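Local coordinates for glutamine amidotransferase domain-containing protein (Streptococcus mutans, PDB 3L7N), which probably acts as a class I glutamine amidotransferase, freeing ammonia from the glutamine side chain for transfer to an acceptor, at residues A[7-12]-A[65-70]; A[15-20]-A[86-91]; A[111-116]-A[195-200]; A[140-145]-A[189-194]. All blocks are in the same frame, centred on the assembly; numbering follows the deposited sequence.

Overall arrangement
From the N terminus, the loop after strand 2-7 is met by the chain at 65-70 in contact 1, closing a loop that includes helix 15-23 and strands 27-32 and 48-51. Contact 2 crosses it: helix 15-23 starts inside that loop and reaches strand 86-90 beyond it, tying a covering helix to the parallel half of the sheet. Both of these close before contacts 3 and 4 open. Contact 3 brings the end of strand 106-113 to helix 197-203, and contact 4, nested within its loop, joins strand 136-143 to the preceding helix 184-193. Their centres are about 7 Å apart, and strand 136-143 pairs with both 106-113 and 115-120. Phe11 of contact 1 also packs on helix 184-193, touching contact 4.

Contact 1 (A[7-12]-A[65-70]); sequences LHETFE and FPYYDA
His8 and Tyr68 come nearest along the two loops, their CA atoms 7.9 Å apart, and each loop is folded by a type I beta turn. In the first turn Glu12 N bonds to Glu9 O at 3.0 Å; in the second Tyr68 N bonds to Phe65 O at 2.9 Å. Aromatic side chains span the distance between the loops. His8 CD2 reaches the edge of the Tyr68 ring, near its plane, 4.2 Å from CE2. Tyrosine suits the spot because its ring packs on Leu92 and Leu96 of helix 92-100 while its hydroxyl bonds to Ser57 O. The His8 imidazole is held by both nitrogens, NE2 to Glu73 and ND1 to Gly53 O, which fixes the tilt of the ring that Tyr68 meets. Tyr67 carries CG between its backbone N and carbonyl carbon (chi1 55°), a position that aims the ring toward the other loop. Tyr67 OH ends 3.7 Å from His8 O and 4.2 Å from Glu9 CG, meeting the methylene part of a side chain that it crosses at about a right angle. The carboxylate of Glu9 turns back to its own loop instead: OE1 accepts Thr10 N at 2.8 Å, on the anti side and 34° out of the carboxylate plane. The two loops follow strands 2-7 and 48-51 of the parallel part of the sheet, and the His8 side chain lies near, without touching, the probable nucleophile elbow. The second leads into helix 70-82, with Asp69 as its N-cap. Leu92 touches both His8 and Tyr68, while Phe11 leans on helix 184-193.

Contact 2 (A[15-20]-A[86-91]); sequences GAYLAW and IIVGVC
Tyr17, on the helix after the first strand, packs against Val88 and Val90 of the strand that runs into the probable nucleophile elbow. Gly89, Cys91 and Gly93 fit the GxCxG pattern of that elbow, in which the cysteine of class I amidotransferases sits on a tight turn between strand and helix. Here Cys91 stands at the N-cap of helix 92-100 with a positive phi (39°), as expected for such an elbow. The contact lies just upstream, on one face of the strand: Val88 and Val90 both point at the helix, whereas Gly89 between them has no side chain. Tyr17 and Val88 form the nearest CA pair across the segments, their CA atoms 9.9 Å apart, a distance a tyrosine can span. Tyr17 OH meets Val90 CG2 at 3.5 Å, and Tyr17 CZ is 3.7 Å from Val90 CG2. On the flank toward Val88, Tyr17 CE1 lies 4.0 Å from Val88 CG1. The two valines adopt nearly the same torsion, yet the ring touches CG1 of Val88, anti to its backbone N (chi1 169°), and CG2 of Val90, the branch beside the N. The ring thus rests between successive inward valines, and beta-branched residues suit both the extended strand and this close apolar packing. Phe5 of strand 2-7 and Leu225 of helix 219-233 also touch Tyr17. Strand 86-90 itself runs between strands 48-51 and 173-176, inside the parallel half of the central sheet.

Contact 3 (A[111-116]-A[195-200]); sequences KEIGNY and DDLDTQ
Ile113 and Leu197 form the apolar part of a contact in which the end of strand 106-113, just before the chain turns into strand 115-120 of the mixed sheet, packs on the start of helix 197-203. Their CA atoms are 9.1 Å apart, the nearest CA pair across the segments. Ile113 CG2 meets Leu197 CD1 at 3.9 Å, and the two side chains slide past each other in opposite directions. Leu197 holds its CG anti to the backbone N (chi1 178°), which carries a branch across although its CB does not aim there. Branched aliphatic residues suit this spot, since Met213 of helix 210-214 touches both and Trp142 also touches Ile113. The polar part lies nearer the rim. Lys111 sends its long chain, bent at the third torsion, across the Gln200 side chain at about a right angle, so that the methylenes near its end and the ammonium group come beside the amide; a flexible lysine can spread over a partner in this way while keeping its charge near the surface. Just past the contact the chain turns a corner at Gly114, passing from strand 106-113 to strand 115-120. Gly114 has a phi of 146°, which glycine adopts because it has no CB to press on the carbonyl O of Ile113. On the helical side, Asp196 precedes the first turn and is joined to it by a weak hydrogen bond, Thr199 OG1 to Asp196 OD1 at 3.4 Å.

Contact 4 (A[140-145]-A[189-194]); sequences GHWHGD and ALIAQE
Trp142 carries this contact, reaching from its strand to the last turn of helix 184-193, and the two segments bury 212 Å² between them. The polar element is one hydrogen bond: Trp142 NE1 donates its N-H to Glu194 OE1 at 3.1 Å, with 153° at the hydrogen. The acceptor lies at the edge of the indole, near its plane, and is met nearly along its C-O axis; with ring and carboxylate planes 17° apart, the two flat groups are almost coplanar. Glu194, the first residue to leave the helix, bends at its second torsion (52°), which brings the carboxylate back to the indole N-H. An indole suits the place because it offers a broad apolar face and one directed donor at its rim. The apolar element is a CH-pi contact: Leu190 CB stands over the six-membered ring of Trp142, 3.7 Å from its centroid and close to the ring normal. Farther along, Leu190 CD1 lies 4.1 Å from Trp142 CE3, while Ile191 CG1 reaches Trp142 CH2 at 4.2 Å. Met213 of helix 210-214 and Ile113 of strand 106-113 touch the tryptophan too. On the strand side, two residues, Trp142 and His143, stand opposite the single Glu112 of strand 106-113, a classic beta bulge in the sheet that packs against helix 184-193.

Contact 1 (A[7-12]-A[65-70])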
loop_
_atom_site.group_PDB
_atom_site.type_symbol
_atom_site.label_atom_id
_atom_site.label_comp_id
_atom_site.label_asym_id
_atom_site.label_seq_id
_atom_site.Cartn_x
_atom_site.Cartn_y
_atom_site.Cartn_z
ATOM N N LEU A 7 2.141 11.023 -0.998
ATOM C CA LEU A 7 3.275 10.322 -1.581
ATOM C C LEU A 7 4.550 10.652 -0.802
ATOM O O LEU A 7 4.702 11.757 -0.327
ATOM C CB LEU A 7 3.417 10.686 -3.022
ATOM C CG LEU A 7 2.234 10.522 -3.973
ATOM C CD1 LEU A 7 2.684 10.932 -5.296
ATOM C CD2 LEU A 7 1.737 9.137 -4.016
ATOM N N HIS A 8 5.405 9.666 -0.595
ATOM C CA HIS A 8 6.445 9.787 0.404
ATOM C C HIS A 8 7.826 9.641 -0.231
ATOM O O HIS A 8 8.837 9.725 0.457
ATOM C CB HIS A 8 6.314 8.680 1.489
ATOM C CG HIS A 8 4.988 8.641 2.191
ATOM N ND1 HIS A 8 4.067 7.629 1.969
ATOM C CD2 HIS A 8 4.521 9.344 3.256
ATOM C CE1 HIS A 8 3.036 7.790 2.784
ATOM N NE2 HIS A 8 3.284 8.822 3.576
ATOM N N GLU A 9 7.855 9.256 -1.498
ATOM C CA GLU A 9 9.073 9.313 -2.312
ATOM C C GLU A 9 8.811 9.028 -3.800
ATOM O O GLU A 9 7.679 8.524 -4.189
ATOM C CB GLU A 9 10.171 8.446 -1.756
ATOM C CG GLU A 9 11.224 9.238 -0.998
ATOM C CD GLU A 9 12.159 10.021 -1.933
ATOM O OE1 GLU A 9 11.684 10.575 -2.994
ATOM O OE2 GLU A 9 13.374 10.026 -1.666
ATOM N N THR A 10 9.772 9.491 -4.648
ATOM C CA THR A 10 9.682 9.430 -6.162
ATOM C C THR A 10 9.558 7.984 -6.592
ATOM O O THR A 10 8.749 7.663 -7.456
ATOM C CB THR A 10 10.957 10.091 -6.846
ATOM O OG1 THR A 10 12.120 9.549 -6.285
ATOM C CG2 THR A 10 11.015 11.636 -6.586
ATOM N N PHE A 11 10.208 7.075 -5.840
ATOM C CA PHE A 11 10.082 5.626 -6.105
ATOM C C PHE A 11 8.888 4.897 -5.398
ATOM O O PHE A 11 8.723 3.669 -5.535
ATOM C CB PHE A 11 11.366 4.908 -5.797
ATOM C CG PHE A 11 11.935 5.242 -4.478
ATOM C CD1 PHE A 11 11.635 4.433 -3.324
ATOM C CD2 PHE A 11 12.832 6.323 -4.343
ATOM C CE1 PHE A 11 12.208 4.723 -2.032
ATOM C CE2 PHE A 11 13.440 6.642 -3.057
ATOM C CZ PHE A 11 13.113 5.825 -1.895
ATOM N N GLU A 12 8.088 5.619 -4.661
ATOM C CA GLU A 12 6.891 5.055 -4.127
ATOM C C GLU A 12 5.685 5.637 -4.869
ATOM O O GLU A 12 4.867 6.451 -4.281
ATOM C CB GLU A 12 6.816 5.365 -2.684
ATOM C CG GLU A 12 8.021 4.988 -1.968
ATOM C CD GLU A 12 8.042 3.551 -1.642
ATOM O OE1 GLU A 12 7.026 2.844 -1.992
ATOM O OE2 GLU A 12 9.031 3.104 -0.965
ATOM N N PHE A 65 14.204 12.320 8.369
ATOM C CA PHE A 65 13.472 12.725 7.182
ATOM C C PHE A 65 12.797 13.996 7.459
ATOM O O PHE A 65 11.647 13.983 7.905
ATOM C CB PHE A 65 12.391 11.701 6.868
ATOM C CG PHE A 65 12.915 10.366 6.450
ATOM C CD1 PHE A 65 13.362 10.141 5.125
ATOM C CD2 PHE A 65 12.919 9.301 7.347
ATOM C CE1 PHE A 65 13.841 8.855 4.724
ATOM C CE2 PHE A 65 13.405 8.014 6.969
ATOM C CZ PHE A 65 13.860 7.794 5.668
ATOM N N PRO A 66 13.482 15.141 7.220
ATOM C CA PRO A 66 13.066 16.351 7.887
ATOM C C PRO A 66 11.639 16.835 7.482
ATOM O O PRO A 66 11.071 17.786 8.146
ATOM C CB PRO A 66 14.107 17.339 7.458
ATOM C CG PRO A 66 15.239 16.583 7.172
ATOM C CD PRO A 66 14.829 15.254 6.717
ATOM N N TYR A 67 11.072 16.215 6.406
ATOM C CA TYR A 67 9.744 16.647 5.793
ATOM C C TYR A 67 8.615 15.740 6.232
ATOM O O TYR A 67 7.450 15.987 5.936
ATOM C CB TYR A 67 9.833 16.593 4.282
ATOM C CG TYR A 67 10.277 15.208 3.767
ATOM C CD1 TYR A 67 9.370 14.151 3.679
ATOM C CD2 TYR A 67 11.637 14.942 3.440
ATOM C CE1 TYR A 67 9.767 12.890 3.269
ATOM C CE2 TYR A 67 12.023 13.692 3.002
ATOM C CZ TYR A 67 11.069 12.664 2.941
ATOM O OH TYR A 67 11.426 11.411 2.534
ATOM N N TYR A 68 8.971 14.668 6.885
ATOM C CA TYR A 68 8.051 13.591 7.188
ATOM C C TYR A 68 7.515 13.764 8.558
ATOM O O TYR A 68 8.268 13.865 9.478
ATOM C CB TYR A 68 8.823 12.310 7.143
ATOM C CG TYR A 68 8.066 11.110 7.528
ATOM C CD1 TYR A 68 8.453 10.355 8.602
ATOM C CD2 TYR A 68 6.986 10.677 6.769
ATOM C CE1 TYR A 68 7.789 9.236 8.925
ATOM C CE2 TYR A 68 6.336 9.557 7.075
ATOM C CZ TYR A 68 6.728 8.827 8.144
ATOM O OH TYR A 68 6.044 7.679 8.457
ATOM N N ASP A 69 6.205 13.733 8.705
ATOM C CA ASP A 69 5.559 13.896 10.029
ATOM C C ASP A 69 4.498 12.784 10.203
ATOM O O ASP A 69 3.360 12.920 9.765
ATOM C CB ASP A 69 4.933 15.272 10.107
ATOM C CG ASP A 69 4.346 15.595 11.467
ATOM O OD1 ASP A 69 4.152 14.691 12.301
ATOM O OD2 ASP A 69 4.047 16.791 11.691
ATOM N N ALA A 70 4.936 11.634 10.733
ATOM C CA ALA A 70 4.083 10.448 10.826
ATOM C C ALA A 70 2.876 10.754 11.662
ATOM O O ALA A 70 1.779 10.334 11.356
ATOM C CB ALA A 70 4.804 9.368 11.380
#

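Contact 2 (A[15-20]-A[86-91])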
loop_
_atom_site.group_PDB
_atom_site.type_symbol
_atom_site.label_atom_id
_atom_site.label_comp_id
_atom_site.label_asym_id
_atom_site.label_seq_id
_atom_site.Cartn_x
_atom_site.Cartn_y
_atom_site.Cartn_z
ATOM N N GLY A 15 1.557 4.425 -9.167
ATOM C CA GLY A 15 1.293 3.587 -10.393
ATOM C C GLY A 15 -0.180 3.333 -10.803
ATOM O O GLY A 15 -0.933 4.257 -11.108
ATOM N N ALA A 16 -0.589 2.090 -10.796
ATOM C CA ALA A 16 -1.916 1.766 -11.278
ATOM C C ALA A 16 -3.053 2.400 -10.503
ATOM O O ALA A 16 -4.149 2.451 -11.010
ATOM C CB ALA A 16 -2.106 0.293 -11.352
ATOM N N TYR A 17 -2.812 2.841 -9.225
ATOM C CA TYR A 17 -3.886 3.561 -8.473
ATOM C C TYR A 17 -4.193 4.861 -9.201
ATOM O O TYR A 17 -5.383 5.219 -9.423
ATOM C CB TYR A 17 -3.481 3.854 -7.056
ATOM C CG TYR A 17 -3.442 2.653 -6.143
ATOM C CD1 TYR A 17 -4.614 2.188 -5.504
ATOM C CD2 TYR A 17 -2.217 1.987 -5.868
ATOM C CE1 TYR A 17 -4.582 1.107 -4.600
ATOM C CE2 TYR A 17 -2.182 0.843 -5.029
ATOM C CZ TYR A 17 -3.386 0.425 -4.384
ATOM O OH TYR A 17 -3.377 -0.660 -3.561
ATOM N N LEU A 18 -3.119 5.547 -9.668
ATOM C CA LEU A 18 -3.274 6.790 -10.393
ATOM C C LEU A 18 -3.911 6.522 -11.717
ATOM O O LEU A 18 -4.877 7.208 -12.083
ATOM C CB LEU A 18 -1.941 7.486 -10.583
ATOM C CG LEU A 18 -2.007 8.892 -11.210
ATOM C CD1 LEU A 18 -3.152 9.716 -10.613
ATOM C CD2 LEU A 18 -0.633 9.668 -11.084
ATOM N N ALA A 19 -3.406 5.496 -12.450
ATOM C CA ALA A 19 -3.972 5.142 -13.774
ATOM C C ALA A 19 -5.466 4.840 -13.704
ATOM O O ALA A 19 -6.276 5.372 -14.495
ATOM C CB ALA A 19 -3.285 4.039 -14.302
ATOM N N TRP A 20 -5.841 4.018 -12.746
ATOM C CA TRP A 20 -7.234 3.772 -12.454
ATOM C C TRP A 20 -7.958 5.036 -12.265
ATOM O O TRP A 20 -8.991 5.270 -12.887
ATOM C CB TRP A 20 -7.389 2.881 -11.192
ATOM C CG TRP A 20 -8.827 2.672 -10.825
ATOM C CD1 TRP A 20 -9.729 1.815 -11.437
ATOM C CD2 TRP A 20 -9.571 3.412 -9.853
ATOM N NE1 TRP A 20 -10.986 1.974 -10.875
ATOM C CE2 TRP A 20 -10.923 2.950 -9.909
ATOM C CE3 TRP A 20 -9.225 4.388 -8.899
ATOM C CZ2 TRP A 20 -11.935 3.434 -9.027
ATOM C CZ3 TRP A 20 -10.269 4.911 -8.032
ATOM C CH2 TRP A 20 -11.583 4.426 -8.115
ATOM N N ILE A 86 -13.590 7.180 2.078
ATOM C CA ILE A 86 -12.881 5.969 1.556
ATOM C C ILE A 86 -11.408 6.153 1.757
ATOM O O ILE A 86 -10.902 7.182 1.401
ATOM C CB ILE A 86 -13.126 5.822 0.088
ATOM C CG1 ILE A 86 -14.628 5.972 -0.197
ATOM C CG2 ILE A 86 -12.484 4.549 -0.457
ATOM C CD1 ILE A 86 -15.075 5.466 -1.506
ATOM N N ILE A 87 -10.709 5.177 2.387
ATOM C CA ILE A 87 -9.237 5.294 2.566
ATOM C C ILE A 87 -8.606 4.048 2.057
ATOM O O ILE A 87 -9.171 3.029 2.201
ATOM C CB ILE A 87 -8.877 5.437 4.005
ATOM C CG1 ILE A 87 -9.717 6.552 4.623
ATOM C CG2 ILE A 87 -7.371 5.725 4.155
ATOM C CD1 ILE A 87 -9.460 6.764 6.086
ATOM N N VAL A 88 -7.448 4.144 1.384
ATOM C CA VAL A 88 -6.622 2.942 1.066
ATOM C C VAL A 88 -5.145 3.268 1.407
ATOM O O VAL A 88 -4.688 4.365 1.078
ATOM C CB VAL A 88 -6.709 2.580 -0.400
ATOM C CG1 VAL A 88 -5.594 1.475 -0.794
ATOM C CG2 VAL A 88 -8.121 2.164 -0.766
ATOM N N GLY A 89 -4.417 2.337 2.107
ATOM C CA GLY A 89 -2.998 2.574 2.531
ATOM C C GLY A 89 -2.169 1.455 2.008
ATOM O O GLY A 89 -2.567 0.339 2.115
ATOM N N VAL A 90 -1.019 1.762 1.383
ATOM C CA VAL A 90 -0.144 0.729 0.747
ATOM C C VAL A 90 1.252 0.721 1.427
ATOM O O VAL A 90 1.786 1.755 1.688
ATOM C CB VAL A 90 0.037 1.063 -0.700
ATOM C CG1 VAL A 90 0.929 0.096 -1.379
ATOM C CG2 VAL A 90 -1.275 1.133 -1.373
ATOM N N CYS A 91 1.774 -0.443 1.737
ATOM C CA CYS A 91 2.996 -0.585 2.496
ATOM C C CYS A 91 3.077 0.435 3.609
ATOM O O CYS A 91 2.292 0.370 4.491
ATOM C CB CYS A 91 4.233 -0.771 1.585
ATOM S SG CYS A 91 5.727 0.112 1.843
#

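Contact 3 (A[111-116]-A[195-200])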
loop_
_atom_site.group_PDB
_atom_site.type_symbol
_atom_site.label_atom_id
_atom_site.label_comp_id
_atom_site.label_asym_id
_atom_site.label_seq_id
_atom_site.Cartn_x
_atom_site.Cartn_y
_atom_site.Cartn_z
ATOM N N LYS A 111 10.939 -10.942 5.139
ATOM C CA LYS A 111 10.950 -9.832 4.177
ATOM C C LYS A 111 10.724 -10.294 2.751
ATOM O O LYS A 111 11.085 -11.393 2.388
ATOM C CB LYS A 111 12.201 -8.995 4.318
ATOM C CG LYS A 111 13.213 -9.135 3.250
ATOM C CD LYS A 111 14.514 -8.477 3.761
ATOM C CE LYS A 111 14.950 -7.356 2.855
ATOM N NZ LYS A 111 15.722 -6.275 3.609
ATOM N N GLU A 112 10.024 -9.490 1.976
ATOM C CA GLU A 112 9.532 -9.939 0.672
ATOM C C GLU A 112 9.707 -8.842 -0.398
ATOM O O GLU A 112 9.254 -7.703 -0.232
ATOM C CB GLU A 112 8.075 -10.361 0.753
ATOM C CG GLU A 112 7.786 -11.515 1.660
ATOM C CD GLU A 112 6.254 -11.756 1.826
ATOM O OE1 GLU A 112 5.765 -12.929 1.611
ATOM O OE2 GLU A 112 5.527 -10.765 2.080
ATOM N N ILE A 113 10.349 -9.209 -1.494
ATOM C CA ILE A 113 10.721 -8.276 -2.547
ATOM C C ILE A 113 10.604 -9.022 -3.858
ATOM O O ILE A 113 11.456 -9.792 -4.190
ATOM C CB ILE A 113 12.194 -7.825 -2.381
ATOM C CG1 ILE A 113 12.383 -7.016 -1.094
ATOM C CG2 ILE A 113 12.638 -7.096 -3.576
ATOM C CD1 ILE A 113 13.700 -6.309 -1.011
ATOM N N GLY A 114 9.508 -8.866 -4.544
ATOM C CA GLY A 114 9.333 -9.558 -5.751
ATOM C C GLY A 114 7.930 -9.897 -5.925
ATOM O O GLY A 114 7.107 -9.387 -5.242
ATOM N N ASN A 115 7.633 -10.785 -6.852
ATOM C CA ASN A 115 6.251 -11.134 -7.108
ATOM C C ASN A 115 5.884 -12.506 -6.559
ATOM O O ASN A 115 6.364 -13.512 -7.043
ATOM C CB ASN A 115 5.918 -11.012 -8.601
ATOM C CG ASN A 115 6.204 -9.645 -9.142
ATOM O OD1 ASN A 115 7.080 -9.479 -9.952
ATOM N ND2 ASN A 115 5.486 -8.641 -8.643
ATOM N N TYR A 116 5.074 -12.515 -5.481
ATOM C CA TYR A 116 4.685 -13.761 -4.807
ATOM C C TYR A 116 3.171 -13.918 -4.663
ATOM O O TYR A 116 2.408 -12.954 -4.823
ATOM C CB TYR A 116 5.375 -13.897 -3.485
ATOM C CG TYR A 116 6.871 -13.960 -3.596
ATOM C CD1 TYR A 116 7.519 -15.147 -3.962
ATOM C CD2 TYR A 116 7.651 -12.849 -3.320
ATOM C CE1 TYR A 116 8.893 -15.204 -4.055
ATOM C CE2 TYR A 116 9.033 -12.910 -3.369
ATOM C CZ TYR A 116 9.650 -14.077 -3.760
ATOM O OH TYR A 116 11.028 -14.115 -3.872
ATOM N N ASP A 195 19.908 -1.033 -2.341
ATOM C CA ASP A 195 21.297 -1.492 -2.080
ATOM C C ASP A 195 21.467 -3.037 -1.979
ATOM O O ASP A 195 20.981 -3.691 -1.027
ATOM C CB ASP A 195 21.871 -0.795 -0.856
ATOM C CG ASP A 195 22.259 0.647 -1.153
ATOM O OD1 ASP A 195 22.737 0.921 -2.318
ATOM O OD2 ASP A 195 22.048 1.523 -0.267
ATOM N N ASP A 196 22.156 -3.601 -2.955
ATOM C CA ASP A 196 22.434 -5.030 -2.960
ATOM C C ASP A 196 21.203 -5.824 -3.016
ATOM O O ASP A 196 20.850 -6.462 -2.059
ATOM C CB ASP A 196 23.238 -5.433 -1.729
ATOM C CG ASP A 196 24.713 -5.545 -2.023
ATOM O OD1 ASP A 196 25.114 -6.447 -2.866
ATOM O OD2 ASP A 196 25.483 -4.699 -1.468
ATOM N N LEU A 197 20.537 -5.794 -4.155
ATOM C CA LEU A 197 19.467 -6.721 -4.407
ATOM C C LEU A 197 20.080 -8.068 -4.850
ATOM O O LEU A 197 19.465 -9.146 -4.712
ATOM C CB LEU A 197 18.555 -6.162 -5.473
ATOM C CG LEU A 197 17.422 -7.056 -5.867
ATOM C CD1 LEU A 197 16.324 -6.990 -4.860
ATOM C CD2 LEU A 197 16.939 -6.688 -7.204
ATOM N N ASP A 198 21.321 -7.991 -5.320
ATOM C CA ASP A 198 22.092 -9.167 -5.697
ATOM C C ASP A 198 22.284 -10.129 -4.525
ATOM O O ASP A 198 21.759 -11.243 -4.545
ATOM C CB ASP A 198 23.453 -8.756 -6.263
ATOM C CG ASP A 198 23.682 -9.279 -7.668
ATOM O OD1 ASP A 198 23.977 -8.462 -8.566
ATOM O OD2 ASP A 198 23.567 -10.505 -7.873
ATOM N N THR A 199 23.033 -9.710 -3.506
ATOM C CA THR A 199 23.299 -10.591 -2.392
ATOM C C THR A 199 21.994 -11.132 -1.779
ATOM O O THR A 199 21.824 -12.368 -1.632
ATOM C CB THR A 199 24.168 -9.903 -1.298
ATOM O OG1 THR A 199 23.537 -8.690 -0.879
ATOM C CG2 THR A 199 25.605 -9.595 -1.844
ATOM N N GLN A 200 21.046 -10.224 -1.496
ATOM C CA GLN A 200 19.762 -10.606 -0.862
ATOM C C GLN A 200 19.001 -11.651 -1.672
ATOM O O GLN A 200 18.214 -12.421 -1.122
ATOM C CB GLN A 200 18.884 -9.388 -0.658
ATOM C CG GLN A 200 19.518 -8.285 0.118
ATOM C CD GLN A 200 18.539 -7.161 0.401
ATOM O OE1 GLN A 200 18.624 -6.067 -0.187
ATOM N NE2 GLN A 200 17.570 -7.435 1.262
#

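Contact 4 (A[140-145]-A[189-194])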
loop_
_atom_site.group_PDB
_atom_site.type_symbol
_atom_site.label_atom_id
_atom_site.label_comp_id
_atom_site.label_asym_id
_atom_site.label_seq_id
_atom_site.Cartn_x
_atom_site.Cartn_y
_atom_site.Cartn_z
ATOM N N GLY A 140 2.829 -7.951 -6.290
ATOM C CA GLY A 140 4.155 -7.399 -5.945
ATOM C C GLY A 140 4.386 -7.244 -4.433
ATOM O O GLY A 140 3.444 -7.136 -3.673
ATOM N N HIS A 141 5.641 -7.231 -4.018
ATOM C CA HIS A 141 5.975 -7.085 -2.613
ATOM C C HIS A 141 7.213 -6.312 -2.527
ATOM O O HIS A 141 8.118 -6.514 -3.340
ATOM C CB HIS A 141 6.213 -8.472 -1.941
ATOM C CG HIS A 141 5.020 -9.335 -1.933
ATOM N ND1 HIS A 141 4.676 -10.129 -3.006
ATOM C CD2 HIS A 141 4.023 -9.456 -1.038
ATOM C CE1 HIS A 141 3.504 -10.695 -2.776
ATOM N NE2 HIS A 141 3.085 -10.302 -1.584
ATOM N N TRP A 142 7.304 -5.427 -1.517
ATOM C CA TRP A 142 8.561 -4.743 -1.214
ATOM C C TRP A 142 8.675 -4.242 0.252
ATOM O O TRP A 142 8.817 -3.055 0.471
ATOM C CB TRP A 142 8.792 -3.583 -2.175
ATOM C CG TRP A 142 10.221 -3.329 -2.433
ATOM C CD1 TRP A 142 11.142 -2.825 -1.548
ATOM C CD2 TRP A 142 10.932 -3.565 -3.673
ATOM N NE1 TRP A 142 12.401 -2.762 -2.158
ATOM C CE2 TRP A 142 12.292 -3.205 -3.456
ATOM C CE3 TRP A 142 10.546 -4.020 -4.946
ATOM C CZ2 TRP A 142 13.249 -3.259 -4.469
ATOM C CZ3 TRP A 142 11.504 -4.123 -5.928
ATOM C CH2 TRP A 142 12.845 -3.737 -5.688
ATOM N N HIS A 143 8.736 -5.162 1.230
ATOM C CA HIS A 143 8.731 -4.735 2.649
ATOM C C HIS A 143 9.606 -5.514 3.556
ATOM O O HIS A 143 10.045 -6.586 3.241
ATOM C CB HIS A 143 7.358 -4.787 3.202
ATOM C CG HIS A 143 6.824 -6.164 3.322
ATOM N ND1 HIS A 143 6.621 -6.975 2.228
ATOM C CD2 HIS A 143 6.450 -6.886 4.400
ATOM C CE1 HIS A 143 6.108 -8.126 2.620
ATOM N NE2 HIS A 143 5.986 -8.095 3.934
ATOM N N GLY A 144 9.803 -4.959 4.735
ATOM C CA GLY A 144 10.456 -5.632 5.815
ATOM C C GLY A 144 9.556 -5.646 7.017
ATOM O O GLY A 144 9.718 -6.485 7.905
ATOM N N ASP A 145 8.565 -4.730 7.028
ATOM C CA ASP A 145 7.607 -4.610 8.133
ATOM C C ASP A 145 6.175 -4.924 7.660
ATOM O O ASP A 145 5.966 -5.289 6.503
ATOM C CB ASP A 145 7.664 -3.231 8.721
ATOM C CG ASP A 145 8.898 -2.995 9.499
ATOM O OD1 ASP A 145 9.641 -3.952 9.763
ATOM O OD2 ASP A 145 9.163 -1.841 9.838
ATOM N N ALA A 189 12.415 1.742 -10.884
ATOM C CA ALA A 189 12.866 2.827 -9.965
ATOM C C ALA A 189 13.227 2.243 -8.584
ATOM O O ALA A 189 14.241 2.686 -7.931
ATOM C CB ALA A 189 11.828 3.955 -9.858
ATOM N N LEU A 190 12.479 1.186 -8.181
ATOM C CA LEU A 190 12.725 0.531 -6.898
ATOM C C LEU A 190 14.036 -0.186 -6.905
ATOM O O LEU A 190 14.868 -0.012 -5.968
ATOM C CB LEU A 190 11.569 -0.412 -6.509
ATOM C CG LEU A 190 10.421 0.363 -5.823
ATOM C CD1 LEU A 190 9.090 -0.336 -5.919
ATOM C CD2 LEU A 190 10.779 0.727 -4.410
ATOM N N ILE A 191 14.305 -0.911 -7.993
ATOM C CA ILE A 191 15.619 -1.582 -8.150
ATOM C C ILE A 191 16.774 -0.593 -8.060
ATOM O O ILE A 191 17.783 -0.892 -7.454
ATOM C CB ILE A 191 15.697 -2.402 -9.464
ATOM C CG1 ILE A 191 14.762 -3.606 -9.385
ATOM C CG2 ILE A 191 17.159 -2.825 -9.774
ATOM C CD1 ILE A 191 14.361 -4.137 -10.700
ATOM N N ALA A 192 16.589 0.612 -8.635
ATOM C CA ALA A 192 17.638 1.634 -8.661
ATOM C C ALA A 192 17.924 2.125 -7.303
ATOM O O ALA A 192 19.021 2.504 -7.011
ATOM C CB ALA A 192 17.245 2.764 -9.553
ATOM N N GLN A 193 16.907 2.122 -6.441
ATOM C CA GLN A 193 17.090 2.557 -5.017
ATOM C C GLN A 193 17.689 1.458 -4.087
ATOM O O GLN A 193 18.302 1.771 -3.071
ATOM C CB GLN A 193 15.783 3.133 -4.421
ATOM C CG GLN A 193 16.044 4.139 -3.282
ATOM C CD GLN A 193 16.856 5.462 -3.776
ATOM O OE1 GLN A 193 16.978 5.738 -5.004
ATOM N NE2 GLN A 193 17.358 6.240 -2.816
ATOM N N GLU A 194 17.508 0.186 -4.461
ATOM C CA GLU A 194 17.869 -0.928 -3.573
ATOM C C GLU A 194 19.336 -1.190 -3.522
ATOM O O GLU A 194 19.937 -1.588 -4.508
ATOM C CB GLU A 194 17.128 -2.211 -3.958
ATOM C CG GLU A 194 17.105 -3.279 -2.832
ATOM C CD GLU A 194 16.591 -2.722 -1.469
ATOM O OE1 GLU A 194 15.337 -2.550 -1.302
ATOM O OE2 GLU A 194 17.446 -2.429 -0.586
#